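Local coordinates for protein vacuolar aminopeptidase 1 (Saccharomyces cerevisiae, PDB 5JGF) that removes N-terminal amino acids from peptides and proteins as a dodecameric, zinc-dependent aminopeptidase of the yeast vacuole, at residues E14-I19 and R264-F268; G89-L95 and T293-E299; K253-P259 and I440-S446. One frame throughout, in Å; residues are numbered along the deposited sequence.

Contact 1: E14-I19 and R264-F268; sequences EFIDFI and RLCSF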
loop_
_atom_site.group_PDB
_atom_site.type_symbol
_atom_site.label_atom_id
_atom_site.label_comp_id
_atom_site.label_asym_id
_atom_site.label_seq_id
_atom_site.Cartn_x
_atom_site.Cartn_y
_atom_site.Cartn_z
ATOM N N GLU D 14 -34.339 -38.714 23.223
ATOM C CA GLU D 14 -35.612 -38.228 22.701
ATOM C C GLU D 14 -35.358 -36.946 21.919
ATOM O O GLU D 14 -35.955 -36.725 20.866
ATOM C CB GLU D 14 -36.600 -37.941 23.835
ATOM C CG GLU D 14 -37.218 -39.177 24.474
ATOM C CD GLU D 14 -37.968 -40.042 23.475
ATOM O OE1 GLU D 14 -38.685 -39.488 22.615
ATOM O OE2 GLU D 14 -37.849 -41.283 23.560
ATOM N N PHE D 15 -34.474 -36.100 22.443
ATOM C CA PHE D 15 -34.148 -34.845 21.773
ATOM C C PHE D 15 -33.497 -35.124 20.420
ATOM O O PHE D 15 -33.848 -34.508 19.413
ATOM C CB PHE D 15 -33.201 -33.998 22.632
ATOM C CG PHE D 15 -32.758 -32.722 21.960
ATOM C CD1 PHE D 15 -33.677 -31.716 21.675
ATOM C CD2 PHE D 15 -31.429 -32.542 21.585
ATOM C CE1 PHE D 15 -33.279 -30.543 21.017
ATOM C CE2 PHE D 15 -31.020 -31.376 20.929
ATOM C CZ PHE D 15 -31.948 -30.377 20.645
ATOM N N ILE D 16 -32.539 -36.046 20.397
ATOM C CA ILE D 16 -31.858 -36.395 19.151
ATOM C C ILE D 16 -32.871 -36.874 18.110
ATOM O O ILE D 16 -32.819 -36.469 16.944
ATOM C CB ILE D 16 -30.781 -37.482 19.394
ATOM C CG1 ILE D 16 -29.579 -36.856 20.114
ATOM C CG2 ILE D 16 -30.364 -38.128 18.072
ATOM C CD1 ILE D 16 -28.518 -37.854 20.538
ATOM N N ASP D 17 -33.799 -37.729 18.532
ATOM C CA ASP D 17 -34.822 -38.233 17.620
ATOM C C ASP D 17 -35.716 -37.094 17.127
ATOM O O ASP D 17 -36.081 -37.047 15.955
ATOM C CB ASP D 17 -35.676 -39.306 18.302
ATOM C CG ASP D 17 -34.882 -40.551 18.645
ATOM O OD1 ASP D 17 -33.833 -40.782 18.002
ATOM O OD2 ASP D 17 -35.312 -41.308 19.545
ATOM N N PHE D 18 -36.058 -36.181 18.030
ATOM C CA PHE D 18 -36.892 -35.026 17.705
ATOM C C PHE D 18 -36.235 -34.193 16.605
ATOM O O PHE D 18 -36.870 -33.839 15.612
ATOM C CB PHE D 18 -37.105 -34.184 18.974
ATOM C CG PHE D 18 -37.429 -32.734 18.717
ATOM C CD1 PHE D 18 -38.644 -32.358 18.156
ATOM C CD2 PHE D 18 -36.522 -31.740 19.077
ATOM C CE1 PHE D 18 -38.956 -31.007 17.960
ATOM C CE2 PHE D 18 -36.820 -30.391 18.887
ATOM C CZ PHE D 18 -38.041 -30.022 18.328
ATOM N N ILE D 19 -34.953 -33.890 16.782
ATOM C CA ILE D 19 -34.222 -33.097 15.800
ATOM C C ILE D 19 -34.160 -33.807 14.451
ATOM O O ILE D 19 -34.370 -33.194 13.405
ATOM C CB ILE D 19 -32.781 -32.811 16.294
ATOM C CG1 ILE D 19 -32.820 -31.829 17.471
ATOM C CG2 ILE D 19 -31.920 -32.285 15.144
ATOM C CD1 ILE D 19 -33.302 -30.428 17.106
ATOM N N ARG D 264 -33.849 -24.968 18.853
ATOM C CA ARG D 264 -34.760 -26.081 19.110
ATOM C C ARG D 264 -34.366 -26.802 20.393
ATOM O O ARG D 264 -35.154 -27.557 20.972
ATOM C CB ARG D 264 -34.771 -27.023 17.899
ATOM C CG ARG D 264 -35.471 -26.365 16.710
ATOM C CD ARG D 264 -35.209 -27.006 15.356
ATOM N NE ARG D 264 -35.809 -26.158 14.328
ATOM C CZ ARG D 264 -35.805 -26.419 13.025
ATOM N NH1 ARG D 264 -35.231 -27.522 12.569
ATOM N NH2 ARG D 264 -36.367 -25.567 12.172
ATOM N N LEU D 265 -33.141 -26.554 20.857
ATOM C CA LEU D 265 -32.669 -27.152 22.110
ATOM C C LEU D 265 -33.503 -26.570 23.264
ATOM O O LEU D 265 -34.056 -27.311 24.084
ATOM C CB LEU D 265 -31.178 -26.840 22.314
ATOM C CG LEU D 265 -30.494 -27.264 23.616
ATOM C CD1 LEU D 265 -30.733 -28.749 23.892
ATOM C CD2 LEU D 265 -28.999 -26.972 23.499
ATOM N N CYS D 266 -33.588 -25.244 23.325
ATOM C CA CYS D 266 -34.382 -24.591 24.367
ATOM C C CYS D 266 -35.875 -24.796 24.124
ATOM O O CYS D 266 -36.647 -24.959 25.067
ATOM C CB CYS D 266 -34.095 -23.087 24.419
ATOM S SG CYS D 266 -32.547 -22.651 25.222
ATOM N N SER D 267 -36.283 -24.768 22.859
ATOM C CA SER D 267 -37.694 -24.955 22.530
ATOM C C SER D 267 -38.184 -26.312 23.021
ATOM O O SER D 267 -39.237 -26.405 23.652
ATOM C CB SER D 267 -37.915 -24.837 21.020
ATOM O OG SER D 267 -37.720 -23.499 20.593
ATOM N N PHE D 268 -37.413 -27.359 22.740
ATOM C CA PHE D 268 -37.764 -28.716 23.162
ATOM C C PHE D 268 -37.792 -28.814 24.689
ATOM O O PHE D 268 -38.759 -29.314 25.274
ATOM C CB PHE D 268 -36.746 -29.714 22.605
ATOM C CG PHE D 268 -37.030 -31.149 22.965
ATOM C CD1 PHE D 268 -37.911 -31.913 22.201
ATOM C CD2 PHE D 268 -36.405 -31.743 24.061
ATOM C CE1 PHE D 268 -38.163 -33.253 22.521
ATOM C CE2 PHE D 268 -36.651 -33.079 24.390
ATOM C CZ PHE D 268 -37.530 -33.835 23.618
HETATM O O HOH W 1 -34.704 -30.148 13.533
#
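An aromatic cluster of Phe15, Phe18 and Phe268 joins helix 7-21 to helix 261-278; the two short segments run at 120° to each other with their axes 11.1 Å apart. Phe15 turns its edge toward the face of Phe268 in an offset edge-to-face pair, centroids 5.4 Å apart and planes at 60°, while Phe15 CA lies over that ring, 4.2 Å from its centroid. On Phe18 the contact is different: Phe268 CD1 sits over its face, 3.4 Å from Phe18 CD2, and the two side chains run in opposing directions where they overlap, their planes tilted to each other. With CG anti to the backbone N (chi1 -179°), Phe268 reaches across to both partners. An alanine here is likely to open a gap between the helices and leave the Phe15 edge and the Phe18 face without their aromatic mate. Farther along, Leu265 CD1 stands over one face of Phe15, 4.1 Å from the centroid, and Ile19 CD1 meets Arg264 CB at 3.8 Å. A water links Ile19 O to Arg264 NH1, whereas Arg264 NE bonds to Val92 O. Helix 261-278 also touches strands 86-91 and 339-347, so this is helix-on-helix packing beside the central sheet of an alpha/beta fold.

Contact 2: G89-L95 and T293-E299; sequences GSHVDAL and TLYDNEE. With ZN (zinc ion), chain K; ZN (zinc ion), chain L.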
loop_
_atom_site.group_PDB
_atom_site.type_symbol
_atom_site.label_atom_id
_atom_site.label_comp_id
_atom_site.label_asym_id
_atom_site.label_seq_id
_atom_site.Cartn_x
_atom_site.Cartn_y
_atom_site.Cartn_z
ATOM N N GLY D 89 -40.316 -17.899 26.179
ATOM C CA GLY D 89 -40.358 -17.649 24.750
ATOM C C GLY D 89 -39.083 -18.131 24.087
ATOM O O GLY D 89 -37.992 -17.811 24.547
ATOM N N SER D 90 -39.220 -18.904 23.013
ATOM C CA SER D 90 -38.066 -19.432 22.290
ATOM C C SER D 90 -38.352 -19.400 20.795
ATOM O O SER D 90 -39.486 -19.145 20.382
ATOM C CB SER D 90 -37.784 -20.876 22.716
ATOM O OG SER D 90 -37.491 -20.955 24.099
ATOM N N HIS D 91 -37.335 -19.648 19.975
ATOM C CA HIS D 91 -37.577 -19.655 18.540
ATOM C C HIS D 91 -37.345 -21.033 17.946
ATOM O O HIS D 91 -36.442 -21.761 18.360
ATOM C CB HIS D 91 -36.756 -18.558 17.824
ATOM C CG HIS D 91 -35.273 -18.784 17.807
ATOM N ND1 HIS D 91 -34.637 -19.456 16.786
ATOM C CD2 HIS D 91 -34.294 -18.337 18.629
ATOM C CE1 HIS D 91 -33.329 -19.408 16.976
ATOM N NE2 HIS D 91 -33.096 -18.734 18.087
ATOM N N VAL D 92 -38.203 -21.406 17.002
ATOM C CA VAL D 92 -38.108 -22.712 16.369
ATOM C C VAL D 92 -37.491 -22.698 14.981
ATOM O O VAL D 92 -37.305 -23.751 14.382
ATOM C CB VAL D 92 -39.488 -23.401 16.303
ATOM C CG1 VAL D 92 -39.873 -23.909 17.681
ATOM C CG2 VAL D 92 -40.537 -22.426 15.785
ATOM N N ASP D 93 -37.192 -21.514 14.454
ATOM C CA ASP D 93 -36.547 -21.463 13.151
ATOM C C ASP D 93 -35.061 -21.675 13.416
ATOM O O ASP D 93 -34.566 -21.355 14.497
ATOM C CB ASP D 93 -36.769 -20.111 12.454
ATOM C CG ASP D 93 -36.182 -18.936 13.226
ATOM O OD1 ASP D 93 -35.473 -18.107 12.602
ATOM O OD2 ASP D 93 -36.435 -18.826 14.443
ATOM N N ALA D 94 -34.361 -22.251 12.447
ATOM C CA ALA D 94 -32.927 -22.477 12.577
ATOM C C ALA D 94 -32.276 -22.156 11.242
ATOM O O ALA D 94 -32.938 -22.185 10.203
ATOM C CB ALA D 94 -32.649 -23.921 12.952
ATOM N N LEU D 95 -30.986 -21.840 11.263
ATOM C CA LEU D 95 -30.285 -21.542 10.021
ATOM C C LEU D 95 -30.500 -22.701 9.061
ATOM O O LEU D 95 -30.415 -23.869 9.451
ATOM C CB LEU D 95 -28.787 -21.349 10.275
ATOM C CG LEU D 95 -28.313 -19.894 10.331
ATOM C CD1 LEU D 95 -29.026 -19.165 11.465
ATOM C CD2 LEU D 95 -26.801 -19.852 10.533
ATOM N N THR D 293 -44.272 -19.991 24.285
ATOM C CA THR D 293 -44.583 -19.522 22.952
ATOM C C THR D 293 -43.323 -19.677 22.111
ATOM O O THR D 293 -42.241 -19.243 22.512
ATOM C CB THR D 293 -45.070 -18.064 22.984
ATOM O OG1 THR D 293 -46.288 -17.998 23.746
ATOM C CG2 THR D 293 -45.345 -17.553 21.576
ATOM N N LEU D 294 -43.486 -20.329 20.962
ATOM C CA LEU D 294 -42.399 -20.622 20.034
ATOM C C LEU D 294 -42.520 -19.750 18.791
ATOM O O LEU D 294 -43.544 -19.773 18.102
ATOM C CB LEU D 294 -42.454 -22.100 19.647
ATOM C CG LEU D 294 -42.507 -23.061 20.840
ATOM C CD1 LEU D 294 -42.621 -24.492 20.336
ATOM C CD2 LEU D 294 -41.265 -22.886 21.707
ATOM N N TYR D 295 -41.462 -18.998 18.504
ATOM C CA TYR D 295 -41.445 -18.077 17.374
ATOM C C TYR D 295 -40.620 -18.517 16.174
ATOM O O TYR D 295 -39.655 -19.272 16.294
ATOM C CB TYR D 295 -40.917 -16.717 17.837
ATOM C CG TYR D 295 -41.742 -16.073 18.926
ATOM C CD1 TYR D 295 -42.916 -15.385 18.621
ATOM C CD2 TYR D 295 -41.354 -16.161 20.263
ATOM C CE1 TYR D 295 -43.681 -14.795 19.623
ATOM C CE2 TYR D 295 -42.115 -15.578 21.273
ATOM C CZ TYR D 295 -43.273 -14.897 20.946
ATOM O OH TYR D 295 -44.024 -14.318 21.944
ATOM N N ASP D 296 -41.018 -18.012 15.013
ATOM C CA ASP D 296 -40.326 -18.275 13.761
ATOM C C ASP D 296 -39.495 -17.013 13.527
ATOM O O ASP D 296 -39.601 -16.043 14.279
ATOM C CB ASP D 296 -41.358 -18.436 12.634
ATOM C CG ASP D 296 -40.749 -18.896 11.315
ATOM O OD1 ASP D 296 -41.505 -18.966 10.320
ATOM O OD2 ASP D 296 -39.536 -19.194 11.261
ATOM N N ASN D 297 -38.642 -17.053 12.511
ATOM C CA ASN D 297 -37.842 -15.911 12.092
ATOM C C ASN D 297 -36.962 -15.124 13.064
ATOM O O ASN D 297 -36.681 -13.955 12.814
ATOM C CB ASN D 297 -38.757 -14.924 11.356
ATOM C CG ASN D 297 -39.500 -15.573 10.201
ATOM O OD1 ASN D 297 -38.955 -16.420 9.488
ATOM N ND2 ASN D 297 -40.742 -15.168 9.997
ATOM N N GLU D 298 -36.514 -15.731 14.154
ATOM C CA GLU D 298 -35.631 -15.000 15.062
ATOM C C GLU D 298 -34.292 -14.790 14.345
ATOM O O GLU D 298 -33.636 -13.756 14.503
ATOM C CB GLU D 298 -35.403 -15.794 16.353
ATOM C CG GLU D 298 -34.514 -15.103 17.405
ATOM C CD GLU D 298 -33.029 -15.131 17.058
ATOM O OE1 GLU D 298 -32.598 -16.061 16.351
ATOM O OE2 GLU D 298 -32.286 -14.231 17.512
ATOM N N GLU D 299 -33.902 -15.772 13.536
ATOM C CA GLU D 299 -32.633 -15.705 12.821
ATOM C C GLU D 299 -32.584 -14.633 11.737
ATOM O O GLU D 299 -31.513 -14.348 11.200
ATOM C CB GLU D 299 -32.295 -17.073 12.232
ATOM C CG GLU D 299 -32.151 -18.172 13.295
ATOM C CD GLU D 299 -30.924 -18.005 14.189
ATOM O OE1 GLU D 299 -30.297 -16.922 14.193
ATOM O OE2 GLU D 299 -30.588 -18.968 14.903
HETATM ZN ZN ZN K . -31.108 -18.457 18.851
HETATM ZN ZN ZN L . -29.161 -18.148 16.123
HETATM O O HOH W 2 -30.026 -21.474 14.032
HETATM O O HOH W 3 -30.518 -17.158 17.386
HETATM O O HOH W 4 -28.982 -18.128 19.954
#
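Strands 89-91 and 293-295 lie side by side and parallel in the central mixed sheet, with zinc ligands at or just beyond their C-terminal ends: His91 closes strand 89-91 and Glu299 follows strand 293-295. The strand part is tight: Ser90 N bonds to Thr293 O, Tyr295 N to Ser90 O at 2.7 Å and Val92 N to Tyr295 O, also at 2.7 Å, all fairly straight. Val92 CG1 packs on Leu294 CB, among side chains of helices 25-38 and 261-278. Just beyond, the buried Asp93 carboxylate takes two backbone N-H groups: Glu299 N on the syn lone pair of OD1, at 3.0 Å, and Glu298 N at OD2, on the syn side but 35° out of the carboxylate plane. Tyr119 OH is a further partner of OD1. Asp93 O receives His91 ND1 almost in the ring plane, which, together with the 2.1 Å bond from NE2 to one zinc ion, sets the imidazole's rotation. Glu298 CB lies over a face of this ring, 3.6 Å from the centroid; a bend at chi2 (-75°) carries the carboxylate back over it, OE1 above NE2 but not hydrogen-bonded, since NE2 has no hydrogen to share.

Toward the metals the contact loosens and water enters. One molecule joins Leu95 N to Glu299 OE2, where both residues are partly exposed; another bridges the two zinc ions and donates to Glu298 OE1 at 2.6 Å. Glu299 holds the second zinc mainly through OE2, at 2.0 Å, with OE1 farther off; Asp262 bridges the metals, while Asp344 and His438 supply further ligands. A zinc-bridging water held by Glu298 is consistent with the nucleophile of a co-catalytic metallopeptidase, Glu298 being the probable general base as in related enzymes, and Asp93 the second-shell residue positioning both glutamates and His91.

Contact 3: K253-P259 and I440-S446; sequences KHFLFAP and IRAATGS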
loop_
_atom_site.group_PDB
_atom_site.type_symbol
_atom_site.label_atom_id
_atom_site.label_comp_id
_atom_site.label_asym_id
_atom_site.label_seq_id
_atom_site.Cartn_x
_atom_site.Cartn_y
_atom_site.Cartn_z
ATOM N N LYS D 253 -18.736 -39.826 26.893
ATOM C CA LYS D 253 -20.118 -39.531 26.521
ATOM C C LYS D 253 -20.678 -38.286 27.207
ATOM O O LYS D 253 -21.847 -38.244 27.592
ATOM C CB LYS D 253 -21.008 -40.749 26.801
ATOM C CG LYS D 253 -20.608 -41.971 25.986
ATOM C CD LYS D 253 -21.615 -43.102 26.093
ATOM C CE LYS D 253 -21.233 -44.243 25.161
ATOM N NZ LYS D 253 -22.217 -45.363 25.181
ATOM N N HIS D 254 -19.832 -37.266 27.324
ATOM C CA HIS D 254 -20.190 -35.998 27.957
ATOM C C HIS D 254 -20.895 -35.037 27.005
ATOM O O HIS D 254 -21.460 -34.035 27.445
ATOM C CB HIS D 254 -18.933 -35.288 28.463
ATOM C CG HIS D 254 -18.203 -36.031 29.535
ATOM N ND1 HIS D 254 -16.835 -36.201 29.519
ATOM C CD2 HIS D 254 -18.645 -36.628 30.667
ATOM C CE1 HIS D 254 -16.465 -36.870 30.597
ATOM N NE2 HIS D 254 -17.544 -37.141 31.310
ATOM N N PHE D 255 -20.856 -35.340 25.712
ATOM C CA PHE D 255 -21.441 -34.457 24.707
ATOM C C PHE D 255 -22.570 -35.024 23.863
ATOM O O PHE D 255 -22.767 -36.235 23.775
ATOM C CB PHE D 255 -20.347 -33.985 23.743
ATOM C CG PHE D 255 -19.215 -33.265 24.414
ATOM C CD1 PHE D 255 -19.405 -32.002 24.960
ATOM C CD2 PHE D 255 -17.956 -33.854 24.499
ATOM C CE1 PHE D 255 -18.355 -31.332 25.584
ATOM C CE2 PHE D 255 -16.898 -33.190 25.121
ATOM C CZ PHE D 255 -17.099 -31.929 25.663
ATOM N N LEU D 256 -23.287 -34.105 23.223
ATOM C CA LEU D 256 -24.378 -34.430 22.317
ATOM C C LEU D 256 -24.099 -33.584 21.078
ATOM O O LEU D 256 -24.022 -32.358 21.165
ATOM C CB LEU D 256 -25.734 -34.053 22.932
ATOM C CG LEU D 256 -27.006 -34.402 22.138
ATOM C CD1 LEU D 256 -28.206 -34.418 23.073
ATOM C CD2 LEU D 256 -27.230 -33.393 21.021
ATOM N N PHE D 257 -23.908 -34.247 19.939
ATOM C CA PHE D 257 -23.636 -33.561 18.680
ATOM C C PHE D 257 -24.901 -33.653 17.841
ATOM O O PHE D 257 -25.451 -34.738 17.660
ATOM C CB PHE D 257 -22.488 -34.237 17.915
ATOM C CG PHE D 257 -21.235 -34.446 18.731
ATOM C CD1 PHE D 257 -20.840 -33.521 19.690
ATOM C CD2 PHE D 257 -20.420 -35.550 18.493
ATOM C CE1 PHE D 257 -19.650 -33.688 20.400
ATOM C CE2 PHE D 257 -19.226 -35.727 19.197
ATOM C CZ PHE D 257 -18.841 -34.795 20.150
ATOM N N ALA D 258 -25.360 -32.525 17.322
ATOM C CA ALA D 258 -26.573 -32.535 16.518
ATOM C C ALA D 258 -26.755 -31.224 15.788
ATOM O O ALA D 258 -26.231 -30.189 16.201
ATOM C CB ALA D 258 -27.797 -32.801 17.412
ATOM N N PRO D 259 -27.513 -31.252 14.686
ATOM C CA PRO D 259 -27.749 -30.032 13.919
ATOM C C PRO D 259 -28.931 -29.246 14.470
ATOM O O PRO D 259 -29.751 -29.776 15.224
ATOM C CB PRO D 259 -28.044 -30.562 12.526
ATOM C CG PRO D 259 -28.844 -31.810 12.840
ATOM C CD PRO D 259 -28.026 -32.434 13.964
ATOM N N ILE D 440 -23.500 -26.132 10.971
ATOM C CA ILE D 440 -24.511 -27.037 10.445
ATOM C C ILE D 440 -24.665 -28.195 11.445
ATOM O O ILE D 440 -25.688 -28.881 11.470
ATOM C CB ILE D 440 -24.132 -27.567 9.042
ATOM C CG1 ILE D 440 -25.355 -28.235 8.404
ATOM C CG2 ILE D 440 -22.949 -28.525 9.134
ATOM C CD1 ILE D 440 -25.153 -28.663 6.965
ATOM N N ARG D 441 -23.649 -28.404 12.279
ATOM C CA ARG D 441 -23.710 -29.457 13.300
ATOM C C ARG D 441 -23.024 -28.944 14.562
ATOM O O ARG D 441 -21.798 -28.795 14.610
ATOM C CB ARG D 441 -23.041 -30.743 12.803
ATOM C CG ARG D 441 -23.298 -31.975 13.687
ATOM C CD ARG D 441 -22.713 -33.222 13.033
ATOM N NE ARG D 441 -22.877 -34.452 13.812
ATOM C CZ ARG D 441 -24.009 -35.147 13.919
ATOM N NH1 ARG D 441 -24.037 -36.256 14.646
ATOM N NH2 ARG D 441 -25.114 -34.736 13.309
ATOM N N ALA D 442 -23.830 -28.672 15.586
ATOM C CA ALA D 442 -23.331 -28.126 16.840
ATOM C C ALA D 442 -23.168 -29.151 17.956
ATOM O O ALA D 442 -23.293 -30.357 17.735
ATOM C CB ALA D 442 -24.254 -26.990 17.299
ATOM N N ALA D 443 -22.883 -28.661 19.159
ATOM C CA ALA D 443 -22.691 -29.547 20.300
ATOM C C ALA D 443 -23.038 -28.905 21.635
ATOM O O ALA D 443 -22.887 -27.701 21.819
ATOM C CB ALA D 443 -21.244 -30.033 20.337
ATOM N N THR D 444 -23.502 -29.730 22.566
ATOM C CA THR D 444 -23.829 -29.269 23.907
ATOM C C THR D 444 -23.544 -30.448 24.837
ATOM O O THR D 444 -23.059 -31.486 24.384
ATOM C CB THR D 444 -25.315 -28.822 24.011
ATOM O OG1 THR D 444 -25.556 -28.255 25.305
ATOM C CG2 THR D 444 -26.257 -29.996 23.780
ATOM N N GLY D 445 -23.806 -30.288 26.130
ATOM C CA GLY D 445 -23.559 -31.382 27.048
ATOM C C GLY D 445 -24.650 -32.430 26.914
ATOM O O GLY D 445 -25.802 -32.095 26.650
ATOM N N SER D 446 -24.297 -33.700 27.094
ATOM C CA SER D 446 -25.293 -34.768 26.996
ATOM C C SER D 446 -26.336 -34.689 28.123
ATOM O O SER D 446 -27.434 -35.228 27.990
ATOM C CB SER D 446 -24.606 -36.135 27.010
ATOM O OG SER D 446 -23.800 -36.294 28.164
#
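The middle strand of a small antiparallel sheet, 255-258, pairs here with its outermost strand 442-445; strand 247-249 lies on its other side. Leu256 and Thr444 form a hydrogen-bonded pair through Leu256 N to Thr444 O at 2.9 Å and Thr444 N to Leu256 O at 3.0 Å; Ala258 and Ala442 form the next. In the Phe257-Ala443 non-hydrogen-bonded pair, Ala443 CB touches the edge of the phenylalanine ring at CD1, 3.6 Å away. At the other end Ser446 seals the ladder twice: its N bonds to His254 O at 2.9 Å, nearly straight at 168° though well above the carbonyl plane, and its OG donates to Lys253 O at 2.8 Å. That hydroxyl sits between the backbone N and the carbonyl carbon (chi1 56°), which turns it back toward the 253-254 backbone. A classic beta bulge, with two residues, His254 and Phe255, set against Gly249 alone, marks the side of the middle strand that adjoins strand 247-249. The sheet also borders another subunit of the dodecamer. Arg441, extended from CG to NE, lays one face of its guanidinium over Ala258 CA and Phe257 O, and its NH2 comes within 3.8 Å of Pro259 CD. The charged end reaches Asp131 of the second subunit in a salt bridge, with Lys245 O of its own chain as another NH1 partner. On the face that carries Leu256 and Thr444, Leu256 packs against Phe15 and Ile16 of helix 7-21, and Thr444 OG1 bonds to Ala433 O.

In the fold
Contact 1 sits between the other two, its centre 13 Å from that of contact 2 and 11 Å from that of contact 3. It meets segment 89-95 also through Ser267 OG, 3.4 Å from Ser90 CB, and the small sheet through Ile19 CG2, 3.3 Å from Pro259 O. Contacts 2 and 3 do not touch, their nearest atoms being about 7 Å apart. Contact 2 contains the zinc ligands His91 and Glu299. The other two lie farther from the metals: the side chain of Leu265 is about 9 Å from a zinc ion and that of Ala442 about 10 Å. Asp262, which binds both metals, lies in sequence between segments 253-259 and 264-268, and His438 shortly precedes segment 440-446.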